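Local coordinates for STING-associated CdnE c-di-GMP synthase (Flavobacteriaceae, PDB 6WT8), which synthesises the cyclic dinucleotide c-di-GMP, probably from GTP and probably as the CD-NTase of a CBASS defence system that acts with STING, at residues A[47-51]-A[353-357]; A[32-37]-A[296-300]; A[23-29]-A[52-58]; A[264-270]-A[345-349]; A[256-260]-A[301-305]. All blocks are in the same frame, centred on the assembly; numbering follows the deposited sequence.

Interaction 1 (A[47-51]-A[353-357]); sequences VSIYI and IIADL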
# COMPACT_ATOMS: atom_id res chain seq x y z
N VAL A 47 10.04 -15.79 20.68
CA VAL A 47 9.47 -15.92 19.33
C VAL A 47 8.12 -15.23 19.24
O VAL A 47 7.81 -14.53 18.25
CB VAL A 47 9.40 -17.41 18.90
CG1 VAL A 47 8.65 -18.32 19.89
CG2 VAL A 47 8.78 -17.55 17.49
N SER A 48 7.29 -15.39 20.28
CA SER A 48 5.99 -14.71 20.29
C SER A 48 6.15 -13.19 20.31
O SER A 48 5.41 -12.47 19.63
CB SER A 48 5.18 -15.14 21.50
OG SER A 48 4.08 -14.26 21.61
N ILE A 49 7.07 -12.67 21.13
CA ILE A 49 7.27 -11.22 21.13
C ILE A 49 7.71 -10.71 19.77
O ILE A 49 7.27 -9.65 19.29
CB ILE A 49 8.28 -10.84 22.24
CG1 ILE A 49 7.67 -11.19 23.58
CG2 ILE A 49 8.62 -9.39 22.19
CD1 ILE A 49 8.74 -11.15 24.69
N TYR A 50 8.61 -11.44 19.12
CA TYR A 50 9.00 -11.06 17.76
C TYR A 50 7.80 -11.01 16.84
O TYR A 50 7.66 -10.08 16.03
CB TYR A 50 10.03 -12.06 17.23
CG TYR A 50 10.38 -11.86 15.77
CD1 TYR A 50 10.96 -10.67 15.33
CD2 TYR A 50 10.13 -12.86 14.85
CE1 TYR A 50 11.30 -10.46 13.92
CE2 TYR A 50 10.47 -12.67 13.47
CZ TYR A 50 11.04 -11.49 13.04
OH TYR A 50 11.41 -11.25 11.71
N ILE A 51 6.98 -12.06 16.87
CA ILE A 51 5.78 -12.07 16.02
C ILE A 51 4.87 -10.88 16.33
O ILE A 51 4.40 -10.16 15.41
CB ILE A 51 5.02 -13.39 16.22
CG1 ILE A 51 5.86 -14.57 15.71
CG2 ILE A 51 3.64 -13.33 15.54
CD1 ILE A 51 5.35 -15.92 16.21
N ILE A 353 9.77 -20.50 12.37
CA ILE A 353 9.03 -19.82 13.44
C ILE A 353 8.01 -20.76 14.06
O ILE A 353 7.85 -20.81 15.29
CB ILE A 353 8.35 -18.55 12.90
CG1 ILE A 353 9.44 -17.55 12.53
CG2 ILE A 353 7.36 -17.97 13.91
CD1 ILE A 353 8.96 -16.26 11.76
N ILE A 354 7.27 -21.50 13.23
CA ILE A 354 6.24 -22.40 13.74
C ILE A 354 6.89 -23.50 14.55
O ILE A 354 6.42 -23.87 15.63
CB ILE A 354 5.43 -22.97 12.57
CG1 ILE A 354 4.49 -21.90 11.98
CG2 ILE A 354 4.59 -24.18 13.05
CD1 ILE A 354 3.98 -22.21 10.56
N ALA A 355 8.03 -24.01 14.07
CA ALA A 355 8.73 -25.04 14.82
C ALA A 355 9.21 -24.50 16.17
O ALA A 355 9.15 -25.21 17.18
CB ALA A 355 9.91 -25.59 14.02
N ASP A 356 9.71 -23.26 16.19
CA ASP A 356 10.20 -22.69 17.44
C ASP A 356 9.06 -22.41 18.42
O ASP A 356 9.24 -22.55 19.64
CB ASP A 356 10.99 -21.41 17.15
CG ASP A 356 12.30 -21.70 16.44
OD1 ASP A 356 12.87 -22.82 16.63
OD2 ASP A 356 12.81 -20.83 15.71
N LEU A 357 7.88 -22.00 17.91
CA LEU A 357 6.70 -21.89 18.78
C LEU A 357 6.34 -23.24 19.37
O LEU A 357 6.02 -23.34 20.58
CB LEU A 357 5.52 -21.34 18.01
CG LEU A 357 5.57 -19.85 17.71
CD1 LEU A 357 4.60 -19.53 16.59
CD2 LEU A 357 5.33 -19.02 19.02
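Two helices of the all-helical part of this CD-NTase, 46-56 and 336-360, pack here through an aliphatic patch made by Val47 and Ile51 on one side and Ile353 and Leu357 on the other. Each pair is four residues apart, one helical turn, so both helices offer neighbouring side chains on one face. The short segments run at 137° to each other, with their axes 10.6 Å apart.

Leu357 forks over the two side chains of helix 46-56. Its CD2 lies 3.5 Å from CG1 of Val47, and its CD1 meets CD1 of Ile51 tip to tip at 3.7 Å. Val47 can serve both residues of helix 336-360 because its methyls split: CG1 is wedged between the backbone N and the carbonyl carbon (chi1 54°) and faces Leu357, while CG2 reaches CG2 of Ile353 at 3.9 Å. Ile51 and Ile353 slide past one another in opposite directions, bringing Ile51 CD1 within 3.7 Å of Ile353 CG2. With an alanine in place of Leu357, the methyls of Val47 and Ile51 would probably face a gap between the helices.

The polar groups turn to other partners: Ser48 OG bonds to the hydroxyl of Tyr298, and Asp356 OD2 to that of Tyr5. Phe259 of helix 253-266 also touches both Ile51 and Ile353. At the margin of the patch, CD1 of Ile353 comes to the edge of the Tyr50 ring, near the ring plane and 4.3 Å from CE2.

Interaction 2 (A[32-37]-A[296-300]); sequences SGSKLF and LHYLD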
# COMPACT_ATOMS: atom_id res chain seq x y z
N SER A 32 -8.24 -14.09 23.47
CA SER A 32 -8.23 -15.38 22.82
C SER A 32 -7.01 -16.17 23.27
O SER A 32 -6.23 -15.74 24.14
CB SER A 32 -8.23 -15.19 21.30
OG SER A 32 -8.47 -16.41 20.63
N GLY A 33 -6.85 -17.34 22.67
CA GLY A 33 -5.65 -18.13 22.89
C GLY A 33 -5.39 -19.01 21.69
O GLY A 33 -6.29 -19.34 20.92
N SER A 34 -4.13 -19.41 21.54
CA SER A 34 -3.78 -20.21 20.39
C SER A 34 -4.37 -21.61 20.49
O SER A 34 -4.47 -22.20 21.58
CB SER A 34 -2.26 -20.28 20.26
OG SER A 34 -1.91 -21.21 19.26
N LYS A 35 -4.84 -22.13 19.35
CA LYS A 35 -5.26 -23.52 19.26
C LYS A 35 -4.11 -24.46 18.95
O LYS A 35 -4.22 -25.66 19.21
CB LYS A 35 -6.32 -23.71 18.17
CG LYS A 35 -7.61 -22.92 18.37
CD LYS A 35 -8.56 -23.17 17.20
CE LYS A 35 -7.84 -23.07 15.85
NZ LYS A 35 -8.79 -23.15 14.70
N LEU A 36 -3.04 -23.94 18.36
CA LEU A 36 -1.90 -24.76 17.95
C LEU A 36 -0.79 -24.80 18.99
O LEU A 36 -0.05 -25.80 19.06
CB LEU A 36 -1.34 -24.24 16.62
CG LEU A 36 -2.38 -24.18 15.51
CD1 LEU A 36 -1.85 -23.37 14.29
CD2 LEU A 36 -2.81 -25.58 15.11
N PHE A 37 -0.68 -23.76 19.82
CA PHE A 37 0.37 -23.67 20.82
C PHE A 37 -0.23 -23.47 22.22
O PHE A 37 -0.61 -22.35 22.56
CB PHE A 37 1.32 -22.53 20.44
CG PHE A 37 1.64 -22.49 18.96
CD1 PHE A 37 2.52 -23.43 18.40
CD2 PHE A 37 1.03 -21.56 18.12
CE1 PHE A 37 2.80 -23.41 17.03
CE2 PHE A 37 1.30 -21.53 16.76
CZ PHE A 37 2.19 -22.46 16.20
N LEU A 296 -9.07 -16.29 14.28
CA LEU A 296 -7.90 -16.96 14.84
C LEU A 296 -7.11 -16.03 15.75
O LEU A 296 -6.97 -14.83 15.49
CB LEU A 296 -6.97 -17.42 13.71
CG LEU A 296 -7.50 -18.62 12.90
CD1 LEU A 296 -6.41 -18.97 11.88
CD2 LEU A 296 -7.73 -19.80 13.77
N HIS A 297 -6.51 -16.63 16.78
CA HIS A 297 -5.52 -15.96 17.60
C HIS A 297 -4.30 -15.60 16.75
O HIS A 297 -3.97 -16.28 15.75
CB HIS A 297 -5.13 -16.91 18.71
CG HIS A 297 -4.08 -16.40 19.67
ND1 HIS A 297 -2.72 -16.65 19.52
CD2 HIS A 297 -4.23 -15.77 20.87
CE1 HIS A 297 -2.08 -16.14 20.55
NE2 HIS A 297 -2.97 -15.61 21.39
N TYR A 298 -3.59 -14.53 17.13
CA TYR A 298 -2.51 -14.03 16.25
C TYR A 298 -1.42 -15.07 15.98
O TYR A 298 -0.89 -15.09 14.86
CB TYR A 298 -1.90 -12.73 16.82
CG TYR A 298 -0.99 -12.91 18.02
CD1 TYR A 298 -1.51 -13.02 19.33
CD2 TYR A 298 0.39 -13.05 17.86
CE1 TYR A 298 -0.66 -13.24 20.42
CE2 TYR A 298 1.23 -13.27 18.94
CZ TYR A 298 0.72 -13.36 20.21
OH TYR A 298 1.55 -13.60 21.29
N LEU A 299 -1.10 -15.95 16.94
CA LEU A 299 -0.04 -16.94 16.67
C LEU A 299 -0.49 -17.92 15.60
O LEU A 299 0.33 -18.41 14.83
CB LEU A 299 0.34 -17.70 17.96
CG LEU A 299 1.10 -16.84 19.01
CD1 LEU A 299 1.27 -17.64 20.26
CD2 LEU A 299 2.48 -16.39 18.51
N ASP A 300 -1.79 -18.23 15.56
CA ASP A 300 -2.26 -19.18 14.56
C ASP A 300 -2.25 -18.57 13.16
O ASP A 300 -2.31 -19.33 12.19
CB ASP A 300 -3.67 -19.67 14.92
CG ASP A 300 -3.69 -20.53 16.21
OD1 ASP A 300 -2.63 -21.00 16.64
OD2 ASP A 300 -4.77 -20.76 16.81
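One carboxylate, that of Asp300, holds the turn at Ser34 with both of its oxygens. OD2 takes the backbone N-H of Lys35 on its syn lone pair, at 2.9 Å and nearly straight (167°). OD1 receives the hydroxyl of Ser34, with OG 2.7 Å away on the syn side but 31° out of the carboxylate plane; the N of Leu36 adds a weak, long bond to the same OD1. Ser34 OG stands anti to its own nitrogen (chi1 172°), a position from which it can give its proton to Asp300 and still accept from the backbone N of Phe37 at 2.9 Å. That second bond, to the nitrogen three residues on, makes an ST motif, which ties the turn together in the loop between helices 27-31 and 46-56. Replacing Asp300 with a leucine would probably leave the Ser34 hydroxyl and the Lys35 N-H without their acceptor and the turn freer to shift.

Next to it, the chain lies flat on an imidazole. The backbone N of Ser34 sits 3.5 Å above the centre of the His297 ring, whose opposite face has Tyr298 CD1 over its rim; NE2 of His297 bonds to Glu43, which probably helps to fix the ring's rotation. Phe37 closes the other end, its CD2 3.9 Å from CB of Leu299 and its ring edge toward the Leu299 carbonyl oxygen.

Interaction 3 (A[23-29]-A[52-58]); sequences MTKMYSE and KESMKGV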
# COMPACT_ATOMS: atom_id res chain seq x y z
N MSE A 23 2.11 0.36 22.78
CA MSE A 23 1.43 0.03 21.51
C MSE A 23 0.12 -0.61 21.91
O MSE A 23 0.06 -1.30 22.91
CB MSE A 23 2.23 -0.94 20.65
CG MSE A 23 3.64 -0.44 20.32
SE MSE A 23 3.50 0.97 19.00
CE MSE A 23 2.99 -0.02 17.38
N THR A 24 -0.94 -0.41 21.11
CA THR A 24 -2.20 -1.09 21.40
C THR A 24 -2.05 -2.58 21.18
O THR A 24 -1.59 -3.03 20.13
CB THR A 24 -3.30 -0.54 20.50
OG1 THR A 24 -3.36 0.88 20.68
CG2 THR A 24 -4.65 -1.18 20.82
N LYS A 25 -2.45 -3.37 22.18
CA LYS A 25 -2.39 -4.81 22.05
C LYS A 25 -3.42 -5.27 21.03
O LYS A 25 -4.51 -4.70 20.90
CB LYS A 25 -2.67 -5.50 23.38
CG LYS A 25 -1.64 -5.26 24.47
CD LYS A 25 -2.13 -6.03 25.72
CE LYS A 25 -1.29 -5.81 26.95
NZ LYS A 25 -1.71 -6.89 27.95
N MSE A 26 -3.06 -6.31 20.29
CA MSE A 26 -4.05 -6.96 19.46
C MSE A 26 -5.08 -7.60 20.37
O MSE A 26 -4.76 -8.16 21.43
CB MSE A 26 -3.43 -8.02 18.59
CG MSE A 26 -2.48 -7.42 17.58
SE MSE A 26 -1.43 -8.79 16.55
CE MSE A 26 -0.25 -9.33 17.92
N TYR A 27 -6.33 -7.57 19.94
CA TYR A 27 -7.37 -8.04 20.86
C TYR A 27 -7.23 -9.53 21.15
O TYR A 27 -7.55 -9.96 22.26
CB TYR A 27 -8.76 -7.75 20.30
CG TYR A 27 -9.31 -6.39 20.67
CD1 TYR A 27 -8.44 -5.34 20.99
CD2 TYR A 27 -10.68 -6.16 20.72
CE1 TYR A 27 -8.93 -4.10 21.34
CE2 TYR A 27 -11.19 -4.93 21.07
CZ TYR A 27 -10.31 -3.91 21.38
OH TYR A 27 -10.82 -2.68 21.73
N SER A 28 -6.73 -10.32 20.19
CA SER A 28 -6.65 -11.74 20.48
C SER A 28 -5.63 -12.01 21.55
O SER A 28 -5.68 -13.07 22.18
CB SER A 28 -6.32 -12.56 19.23
OG SER A 28 -5.01 -12.26 18.66
N GLU A 29 -4.71 -11.06 21.81
CA GLU A 29 -3.79 -11.25 22.94
C GLU A 29 -4.52 -11.42 24.27
O GLU A 29 -4.10 -12.23 25.11
CB GLU A 29 -2.85 -10.04 23.09
CG GLU A 29 -1.78 -9.96 22.03
CD GLU A 29 -0.91 -8.76 22.27
OE1 GLU A 29 -0.23 -8.76 23.34
OE2 GLU A 29 -0.93 -7.85 21.42
N LYS A 52 4.65 -10.61 17.63
CA LYS A 52 3.75 -9.51 18.01
C LYS A 52 4.26 -8.18 17.49
O LYS A 52 3.49 -7.36 16.96
CB LYS A 52 3.63 -9.42 19.55
CG LYS A 52 2.73 -10.45 20.09
CD LYS A 52 2.46 -10.18 21.61
CE LYS A 52 3.72 -10.28 22.44
NZ LYS A 52 3.41 -10.27 23.96
N GLU A 53 5.55 -7.91 17.70
CA GLU A 53 6.07 -6.60 17.34
C GLU A 53 6.19 -6.46 15.83
O GLU A 53 6.03 -5.36 15.30
CB GLU A 53 7.39 -6.38 18.09
CG GLU A 53 7.02 -6.32 19.61
CD GLU A 53 8.13 -5.84 20.52
OE1 GLU A 53 9.22 -5.52 20.01
OE2 GLU A 53 7.88 -5.81 21.78
N SER A 54 6.40 -7.59 15.14
CA SER A 54 6.40 -7.58 13.68
C SER A 54 4.99 -7.33 13.12
O SER A 54 4.85 -6.72 12.06
CB SER A 54 6.92 -8.90 13.14
OG SER A 54 8.31 -9.03 13.36
N MSE A 55 3.96 -7.81 13.80
CA MSE A 55 2.58 -7.62 13.38
C MSE A 55 2.11 -6.21 13.68
O MSE A 55 1.31 -5.67 12.91
CB MSE A 55 1.65 -8.64 14.07
CG MSE A 55 1.79 -9.99 13.42
SE MSE A 55 0.48 -11.19 14.27
CE MSE A 55 0.87 -12.60 13.18
N LYS A 56 2.53 -5.61 14.79
CA LYS A 56 1.91 -4.34 15.20
C LYS A 56 2.42 -3.13 14.42
O LYS A 56 1.71 -2.11 14.36
CB LYS A 56 2.13 -4.11 16.69
CG LYS A 56 1.28 -5.06 17.50
CD LYS A 56 1.65 -4.94 18.99
CE LYS A 56 0.89 -6.00 19.72
NZ LYS A 56 1.30 -6.09 21.17
N GLY A 57 3.61 -3.19 13.82
CA GLY A 57 4.09 -2.09 13.00
C GLY A 57 4.66 -0.90 13.77
O GLY A 57 5.22 -1.01 14.88
N VAL A 58 4.57 0.27 13.13
CA VAL A 58 5.29 1.47 13.54
C VAL A 58 4.51 2.23 14.60
O VAL A 58 3.27 2.34 14.55
CB VAL A 58 5.53 2.33 12.26
CG1 VAL A 58 6.05 3.71 12.57
CG2 VAL A 58 6.51 1.58 11.30
O HOH W 1 1.19 -3.84 22.65
O HOH W 2 1.75 -7.44 24.57
O HOH W 3 0.65 -10.94 24.31
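A salt-bridge network of Glu29, Lys56 and Lys52 ties the start of helix 27-31, and the loop before it, to the C-terminal half of helix 46-56. The strong charged contact is from Lys56, whose extended chain brings NZ to 2.9 Å from OE2 of Glu29, on the syn side of the carboxylate. The bridge from Lys52 NZ to Glu29 OE1 is long, 4.0 Å, and is supported by two waters that donate to OE1; one of them also accepts from Lys52 NZ at 2.9 Å, the other only weakly. Lys52 NZ has a further partner in the carbonyl of Glu43.

Among the hydrogen bonds from backbone and water, the N of Met26 gives to the same Glu29 OE2, at 2.9 Å. The two donors reach this oxygen from opposite faces of the carboxylate, Lys56 NZ nearer the plane and Met26 N more steeply, which probably limits the carboxylate's turning. A third water links Lys56 NZ to the carbonyl oxygen of Met23.

The apolar contacts involve selenomethionines. Met26 and Met55 cross at about a right angle, with Met26 SE 3.8 Å from Met55 SE. CE of Met26 lies against the aliphatic carbons of both lysines, 3.9 Å from CG of Lys52. Tyr298 packs on Met26 and Lys52.

Where helix 46-56 ends, Gly57 takes a positive phi (79°). Met23, bent at chi2 and chi3, curls back to the departing chain, its CE methyl 3.5 Å from the carbonyl oxygen of Gly57.

Interaction 4 (A[264-270]-A[345-349]); sequences KYDCPHI and FLSQE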
# COMPACT_ATOMS: atom_id res chain seq x y z
N LYS A 264 10.36 -10.70 5.51
CA LYS A 264 11.16 -10.53 4.30
C LYS A 264 12.38 -9.63 4.55
O LYS A 264 13.51 -9.89 4.06
CB LYS A 264 10.28 -9.93 3.18
CG LYS A 264 11.00 -10.06 1.82
CD LYS A 264 10.02 -9.74 0.65
CE LYS A 264 9.69 -8.24 0.59
NZ LYS A 264 10.76 -7.45 -0.15
N TYR A 265 12.18 -8.57 5.32
CA TYR A 265 13.21 -7.58 5.57
C TYR A 265 14.39 -8.21 6.29
O TYR A 265 15.53 -7.97 5.92
CB TYR A 265 12.61 -6.40 6.36
CG TYR A 265 13.50 -5.18 6.38
CD1 TYR A 265 14.53 -5.03 7.32
CD2 TYR A 265 13.28 -4.15 5.46
CE1 TYR A 265 15.32 -3.88 7.30
CE2 TYR A 265 14.07 -2.98 5.46
CZ TYR A 265 15.07 -2.88 6.39
OH TYR A 265 15.88 -1.75 6.37
N ASP A 266 14.11 -9.10 7.25
CA ASP A 266 15.14 -9.73 8.08
C ASP A 266 15.67 -11.01 7.48
O ASP A 266 16.64 -11.58 8.01
CB ASP A 266 14.54 -9.99 9.48
CG ASP A 266 14.44 -8.70 10.32
OD1 ASP A 266 15.25 -7.82 10.11
OD2 ASP A 266 13.51 -8.65 11.15
N CYS A 267 15.13 -11.46 6.37
CA CYS A 267 15.61 -12.70 5.76
C CYS A 267 16.89 -12.47 4.95
O CYS A 267 16.86 -11.72 3.95
CB CYS A 267 14.53 -13.28 4.86
SG CYS A 267 15.05 -14.84 4.08
N PRO A 268 18.01 -13.09 5.29
CA PRO A 268 19.26 -12.78 4.59
C PRO A 268 19.33 -13.35 3.18
O PRO A 268 20.18 -12.91 2.39
CB PRO A 268 20.33 -13.38 5.51
CG PRO A 268 19.60 -14.53 6.20
CD PRO A 268 18.18 -14.02 6.42
N HIS A 269 18.43 -14.24 2.84
CA HIS A 269 18.38 -14.86 1.52
C HIS A 269 17.57 -14.06 0.51
O HIS A 269 17.53 -14.45 -0.66
CB HIS A 269 17.77 -16.27 1.66
CG HIS A 269 18.50 -17.11 2.66
ND1 HIS A 269 17.88 -17.69 3.76
CD2 HIS A 269 19.80 -17.46 2.72
CE1 HIS A 269 18.78 -18.38 4.44
NE2 HIS A 269 19.95 -18.25 3.83
N ILE A 270 16.94 -12.95 0.92
CA ILE A 270 16.08 -12.16 0.03
C ILE A 270 16.64 -10.74 -0.04
O ILE A 270 16.79 -10.08 1.00
CB ILE A 270 14.62 -12.17 0.54
CG1 ILE A 270 14.09 -13.61 0.55
CG2 ILE A 270 13.72 -11.29 -0.40
CD1 ILE A 270 12.71 -13.77 1.32
N PHE A 345 11.90 -18.91 0.26
CA PHE A 345 12.66 -18.49 1.44
C PHE A 345 11.75 -17.96 2.52
O PHE A 345 11.99 -18.21 3.72
CB PHE A 345 13.71 -17.43 1.02
CG PHE A 345 14.93 -18.01 0.36
CD1 PHE A 345 15.63 -19.03 0.98
CD2 PHE A 345 15.36 -17.53 -0.87
CE1 PHE A 345 16.81 -19.52 0.38
CE2 PHE A 345 16.54 -18.03 -1.45
CZ PHE A 345 17.22 -19.04 -0.85
N LEU A 346 10.70 -17.23 2.15
CA LEU A 346 9.76 -16.76 3.19
C LEU A 346 9.07 -17.94 3.86
O LEU A 346 8.89 -17.94 5.09
CB LEU A 346 8.68 -15.86 2.57
CG LEU A 346 9.15 -14.51 2.11
CD1 LEU A 346 7.94 -13.79 1.49
CD2 LEU A 346 9.70 -13.65 3.26
N SER A 347 8.66 -18.95 3.09
CA SER A 347 7.99 -20.09 3.71
C SER A 347 8.93 -20.84 4.63
O SER A 347 8.50 -21.33 5.69
CB SER A 347 7.41 -20.97 2.62
OG SER A 347 8.44 -21.70 2.00
N GLN A 348 10.22 -20.91 4.30
CA GLN A 348 11.18 -21.53 5.21
C GLN A 348 11.31 -20.77 6.52
O GLN A 348 11.41 -21.38 7.60
CB GLN A 348 12.53 -21.63 4.49
CG GLN A 348 12.53 -22.66 3.35
CD GLN A 348 13.82 -22.63 2.45
OE1 GLN A 348 13.86 -23.24 1.36
NE2 GLN A 348 14.86 -21.93 2.90
N GLU A 349 11.26 -19.43 6.48
CA GLU A 349 11.29 -18.67 7.72
C GLU A 349 10.05 -18.96 8.54
O GLU A 349 10.14 -19.15 9.75
CB GLU A 349 11.35 -17.15 7.48
CG GLU A 349 12.62 -16.69 6.71
CD GLU A 349 13.88 -16.87 7.52
OE1 GLU A 349 13.79 -17.12 8.75
OE2 GLU A 349 14.98 -16.85 6.92
O HOH W 4 14.73 -18.60 4.53
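His269 presses its CB methylene onto the middle of the Phe345 ring, 3.4 Å from the centroid and only 6° off the ring normal, a well-centred CH-pi contact over the face. The imidazole beyond is nearly parallel to the phenyl, planes 22° apart, but slid so far that the rings barely overlap. A type I turn, Cys267 to Ile270, raises this bump from the chain.

The next bump is Ile270: its CD1 settles into the hollow between CB of Phe345, at 3.8 Å, and CD2 of Leu346, at 3.6 Å. That Leu346 methyl in turn rides against the backbone of helix 253-266, 3.6 Å from CA of Lys264. On the turn's other flank, Cys267 SG sits 3.5 Å from OE2 of Glu349. A water beside them donates to Phe345 O and to Glu349 OE2.

The remaining Glu349 oxygen forms a salt bridge with Lys3, near helix 5-16. The contact thus fixes the C-terminal end of helix 253-266 and its following turn to helix 336-360, with Leu309 of helix 300-314 packed against Leu346.

Interaction 5 (A[256-260]-A[301-305]); sequences MIRFL and LVSIL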
# COMPACT_ATOMS: atom_id res chain seq x y z
N MSE A 256 -1.08 -9.41 9.32
CA MSE A 256 -0.40 -10.41 8.45
C MSE A 256 0.51 -9.71 7.46
O MSE A 256 1.65 -10.18 7.20
CB MSE A 256 -1.38 -11.31 7.69
CG MSE A 256 -2.06 -12.22 8.68
SE MSE A 256 -3.10 -13.67 7.75
CE MSE A 256 -4.04 -12.55 6.37
N ILE A 257 0.06 -8.58 6.89
CA ILE A 257 0.89 -7.88 5.91
C ILE A 257 2.19 -7.41 6.56
O ILE A 257 3.31 -7.58 6.01
CB ILE A 257 0.10 -6.71 5.33
CG1 ILE A 257 -0.95 -7.29 4.37
CG2 ILE A 257 1.05 -5.73 4.54
CD1 ILE A 257 -1.99 -6.27 3.88
N ARG A 258 2.06 -6.73 7.72
CA ARG A 258 3.26 -6.19 8.37
C ARG A 258 4.19 -7.31 8.80
O ARG A 258 5.41 -7.16 8.74
CB ARG A 258 2.83 -5.31 9.56
CG ARG A 258 2.13 -4.03 9.06
CD ARG A 258 1.90 -3.01 10.19
NE ARG A 258 0.96 -3.58 11.12
CZ ARG A 258 -0.31 -3.20 11.33
NH1 ARG A 258 -0.95 -2.14 10.78
NH2 ARG A 258 -1.00 -3.90 12.19
N PHE A 259 3.62 -8.42 9.30
CA PHE A 259 4.45 -9.57 9.68
C PHE A 259 5.26 -10.06 8.50
O PHE A 259 6.47 -10.21 8.60
CB PHE A 259 3.54 -10.68 10.21
CG PHE A 259 4.25 -11.95 10.59
CD1 PHE A 259 5.12 -11.97 11.63
CD2 PHE A 259 3.94 -13.10 9.97
CE1 PHE A 259 5.79 -13.17 12.00
CE2 PHE A 259 4.57 -14.29 10.33
CZ PHE A 259 5.47 -14.32 11.37
N LEU A 260 4.60 -10.30 7.35
CA LEU A 260 5.38 -10.85 6.22
C LEU A 260 6.43 -9.85 5.73
O LEU A 260 7.53 -10.24 5.32
CB LEU A 260 4.46 -11.23 5.05
CG LEU A 260 3.70 -12.54 5.04
CD1 LEU A 260 3.24 -12.76 3.55
CD2 LEU A 260 4.58 -13.71 5.51
N LEU A 301 -2.15 -17.24 13.03
CA LEU A 301 -2.01 -16.64 11.71
C LEU A 301 -0.71 -17.03 11.04
O LEU A 301 -0.62 -16.96 9.80
CB LEU A 301 -2.09 -15.11 11.77
CG LEU A 301 -3.40 -14.58 12.32
CD1 LEU A 301 -3.33 -13.04 12.47
CD2 LEU A 301 -4.59 -14.97 11.46
N VAL A 302 0.33 -17.37 11.83
CA VAL A 302 1.60 -17.74 11.20
C VAL A 302 1.40 -19.00 10.39
O VAL A 302 1.91 -19.11 9.27
CB VAL A 302 2.70 -17.92 12.25
CG1 VAL A 302 4.06 -18.24 11.57
CG2 VAL A 302 2.81 -16.65 13.08
N SER A 303 0.65 -19.96 10.94
CA SER A 303 0.31 -21.18 10.21
C SER A 303 -0.55 -20.90 8.97
O SER A 303 -0.33 -21.51 7.92
CB SER A 303 -0.43 -22.10 11.15
OG SER A 303 -0.83 -23.30 10.49
N ILE A 304 -1.52 -19.99 9.06
CA ILE A 304 -2.33 -19.63 7.87
C ILE A 304 -1.43 -19.13 6.75
O ILE A 304 -1.57 -19.51 5.58
CB ILE A 304 -3.36 -18.56 8.25
CG1 ILE A 304 -4.44 -19.15 9.10
CG2 ILE A 304 -3.98 -17.85 6.98
CD1 ILE A 304 -5.31 -20.20 8.45
N LEU A 305 -0.52 -18.23 7.09
CA LEU A 305 0.41 -17.70 6.09
C LEU A 305 1.31 -18.78 5.51
O LEU A 305 1.54 -18.82 4.29
CB LEU A 305 1.23 -16.58 6.71
CG LEU A 305 0.43 -15.30 6.96
CD1 LEU A 305 1.31 -14.34 7.80
CD2 LEU A 305 0.12 -14.61 5.61
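Leu305 is the knob around which helices 253-266 and 300-314 meet, with Phe259, Leu260 and Met256 gathered about its branched end. The segments 256-260 and 301-305 cross at -72°, their axes 11.1 Å apart, a separation bridged by side chains rather than by close backbones.

The tight part is this buried cluster. CD1 of Leu305 comes to the edge of the Phe259 ring, near its plane, 3.6 Å from CD2, and the same methyl lies 4.0 Å from CD2 of Leu260. Met256, a selenomethionine, runs obliquely past Leu305 with its bulky SE 4.0 Å from CG, and its own CG is 4.1 Å from CD1 of Leu301. Phe259 owes its place to its first torsion: CG is anti to the backbone N (chi1 178°), which swings the ring across to the other helix. Its far end then meets Val302, with CZ 3.9 Å from CG2. Leu350 and Ile353 of helix 336-360 also pack on this ring, so it is shared between several helices.

The fit slackens at Ile304. SE of Met256 is 4.3 Å from its CG2, and the rest of the Ile304 side chain leads away on the partly exposed side of helix 300-314. There it packs with Leu296 of the preceding loop.

Arg258 turns its guanidinium to other parts of the chain, bonding to the carbonyls of Met55 and Asn96. The crossing itself is hydrocarbon and selenium throughout, so it is held by shape and by exclusion of water, with no polar pair to set the angle.

Along the chain the segments form two clusters, residues 23-58 and 256-357, and every strand of the mixed sheet lies between them. Interactions 1 and 2 join the two clusters; interaction 3 lies within the first, and 4 and 5 within the second. Together they form a helical unit in which no strand takes part. Interactions 1, 2 and 3 each lie about 12 Å, centre to centre, from interaction 5, and all three touch it. Interactions 1 and 3 share helix 46-56, interactions 1 and 4 helix 336-360, and interactions 4 and 5 helix 253-266. The backbone N of Tyr298 links interaction 2 to Ser28 of interaction 3. Interaction 4 lies toward one end, about 13 Å between centres from interaction 5 but about 23 Å from interaction 2.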